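Local coordinates for CRISPR-associated protein, Cse1 family (Acidimicrobium ferrooxidans, PDB 4H3T) that probably serves as the large subunit of a type I-E CRISPR Cascade complex, which finds invading DNA under the guidance of a crRNA, at residues A55-V60 / E212-N217. The protein carries 1 engineered substitution. Residues are numbered along the deposited sequence; the frame is centred on the assembly and turned at random.
Sequences ALLRLV and ETLLLN
Leu57 and Leu214 bring their CA atoms to 8.1 Å in a buried contact between helical segments 55-60 and 212-217, whose axes pass 11.0 Å apart at a signed crossing angle of -73°. Side chains alone bridge this separation. CD2 of Leu214 reaches in between Leu57 and Val60, one helical turn apart: it lies 3.7 Å from CG1 of Val60 and 3.9 Å from CD1 of Leu57. Leu57 and Leu214 run past each other in opposing senses, whereas Val60 meets Leu214 nearly at right angles. With its CG placed anti to the backbone N (chi1 174°), Leu57 extends CD1 to the second helix, where it also meets CG2 of Thr213 at 4.1 Å. The other branch of that threonine, OG1, is engaged by Gly207 N and Thr209 O. The Asn217 amide lies beside Leu57, ND2 4.4 Å from its CD2, a loose contact. A nearly straight 2.8 Å bond from Asn217 ND2 to Thr213 O, which lies in the plane of the Asn217 side-chain amide, helps fix that group, although ND2 sits 30° off the carbonyl plane; Pro205 O also accepts from ND2, while His300 pairs with OD1. Phe45 of strand 42-45 packs on Leu57 and Val60, and Phe86 on Leu214. Methyl groups of branched side chains thus join the helices, while the buried polar groups of Thr213 and Asn217 find partners on their own helix and in neighbouring segments.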
loop_
_atom_site.group_PDB
_atom_site.type_symbol
_atom_site.label_atom_id
_atom_site.label_comp_id
_atom_site.label_asym_id
_atom_site.label_seq_id
_atom_site.Cartn_x
_atom_site.Cartn_y
_atom_site.Cartn_z
ATOM N N ALA A 55 -2.569 8.234 -0.843
ATOM C CA ALA A 55 -2.516 9.641 -0.413
ATOM C C ALA A 55 -3.808 10.370 -0.721
ATOM O O ALA A 55 -4.377 11.025 0.181
ATOM C CB ALA A 55 -1.311 10.341 -1.071
ATOM N N LEU A 56 -4.330 10.174 -1.922
ATOM C CA LEU A 56 -5.579 10.828 -2.339
ATOM C C LEU A 56 -6.791 10.166 -1.652
ATOM O O LEU A 56 -7.703 10.861 -1.262
ATOM C CB LEU A 56 -5.748 10.782 -3.848
ATOM C CG LEU A 56 -4.738 11.667 -4.689
ATOM C CD1 LEU A 56 -4.944 11.405 -6.162
ATOM C CD2 LEU A 56 -4.851 13.129 -4.272
ATOM N N LEU A 57 -6.746 8.863 -1.410
ATOM C CA LEU A 57 -7.849 8.162 -0.716
ATOM C C LEU A 57 -7.970 8.683 0.699
ATOM O O LEU A 57 -9.064 9.019 1.122
ATOM C CB LEU A 57 -7.664 6.655 -0.716
ATOM C CG LEU A 57 -8.693 5.821 0.123
ATOM C CD1 LEU A 57 -10.102 6.000 -0.397
ATOM C CD2 LEU A 57 -8.334 4.391 0.127
ATOM N N ARG A 58 -6.840 8.787 1.428
ATOM C CA ARG A 58 -6.853 9.302 2.794
ATOM C C ARG A 58 -7.280 10.755 2.863
ATOM O O ARG A 58 -8.038 11.108 3.742
ATOM C CB ARG A 58 -5.523 9.076 3.476
ATOM C CG ARG A 58 -5.359 7.610 3.748
ATOM C CD ARG A 58 -3.984 7.170 4.023
ATOM N NE ARG A 58 -3.417 7.701 5.259
ATOM C CZ ARG A 58 -3.247 7.049 6.400
ATOM N NH1 ARG A 58 -3.780 5.843 6.572
ATOM N NH2 ARG A 58 -2.579 7.610 7.396
ATOM N N LEU A 59 -6.911 11.570 1.890
ATOM C CA LEU A 59 -7.391 12.954 1.844
ATOM C C LEU A 59 -8.911 13.003 1.752
ATOM O O LEU A 59 -9.594 13.784 2.425
ATOM C CB LEU A 59 -6.784 13.681 0.622
ATOM C CG LEU A 59 -7.457 15.057 0.264
ATOM C CD1 LEU A 59 -7.140 16.015 1.304
ATOM C CD2 LEU A 59 -6.902 15.618 -1.062
ATOM N N VAL A 60 -9.437 12.231 0.823
ATOM C CA VAL A 60 -10.876 12.160 0.563
ATOM C C VAL A 60 -11.627 11.553 1.778
ATOM O O VAL A 60 -12.706 12.045 2.122
ATOM C CB VAL A 60 -11.207 11.443 -0.785
ATOM C CG1 VAL A 60 -12.698 11.264 -0.979
ATOM C CG2 VAL A 60 -10.684 12.291 -1.936
ATOM N N GLU A 212 -18.774 2.961 -2.262
ATOM C CA GLU A 212 -18.567 1.737 -1.460
ATOM C C GLU A 212 -17.204 1.717 -0.811
ATOM O O GLU A 212 -17.094 1.420 0.363
ATOM C CB GLU A 212 -18.661 0.468 -2.298
ATOM C CG GLU A 212 -20.019 0.102 -2.808
ATOM C CD GLU A 212 -20.030 -1.274 -3.453
ATOM O OE1 GLU A 212 -19.007 -2.002 -3.378
ATOM O OE2 GLU A 212 -21.074 -1.614 -4.052
ATOM N N THR A 213 -16.149 2.025 -1.585
ATOM C CA THR A 213 -14.773 2.115 -1.078
ATOM C C THR A 213 -14.670 3.095 0.068
ATOM O O THR A 213 -14.051 2.801 1.079
ATOM C CB THR A 213 -13.823 2.547 -2.209
ATOM O OG1 THR A 213 -13.859 1.527 -3.206
ATOM C CG2 THR A 213 -12.394 2.829 -1.737
ATOM N N LEU A 214 -15.259 4.266 -0.091
ATOM C CA LEU A 214 -15.215 5.257 0.982
ATOM C C LEU A 214 -15.932 4.749 2.233
ATOM O O LEU A 214 -15.344 4.789 3.305
ATOM C CB LEU A 214 -15.820 6.563 0.535
ATOM C CG LEU A 214 -15.025 7.336 -0.530
ATOM C CD1 LEU A 214 -15.852 8.564 -0.971
ATOM C CD2 LEU A 214 -13.622 7.756 -0.050
ATOM N N LEU A 215 -17.072 4.138 2.080
ATOM C CA LEU A 215 -17.800 3.576 3.233
ATOM C C LEU A 215 -17.088 2.371 3.882
ATOM O O LEU A 215 -17.094 2.283 5.122
ATOM C CB LEU A 215 -19.212 3.217 2.841
ATOM C CG LEU A 215 -20.104 4.457 2.465
ATOM C CD1 LEU A 215 -21.467 4.022 2.073
ATOM C CD2 LEU A 215 -20.232 5.439 3.617
ATOM N N LEU A 216 -16.450 1.489 3.109
ATOM C CA LEU A 216 -15.648 0.370 3.669
ATOM C C LEU A 216 -14.510 0.889 4.521
ATOM O O LEU A 216 -14.053 0.155 5.401
ATOM C CB LEU A 216 -15.085 -0.522 2.545
ATOM C CG LEU A 216 -16.212 -1.277 1.780
ATOM C CD1 LEU A 216 -15.697 -1.887 0.456
ATOM C CD2 LEU A 216 -16.807 -2.365 2.642
ATOM N N ASN A 217 -14.008 2.125 4.233
ATOM C CA ASN A 217 -12.885 2.732 4.945
ATOM C C ASN A 217 -13.304 3.710 6.047
ATOM O O ASN A 217 -12.431 4.130 6.843
ATOM C CB ASN A 217 -11.952 3.445 3.957
ATOM C CG ASN A 217 -11.090 2.503 3.214
ATOM O OD1 ASN A 217 -10.069 2.130 3.726
ATOM N ND2 ASN A 217 -11.515 2.026 2.052
#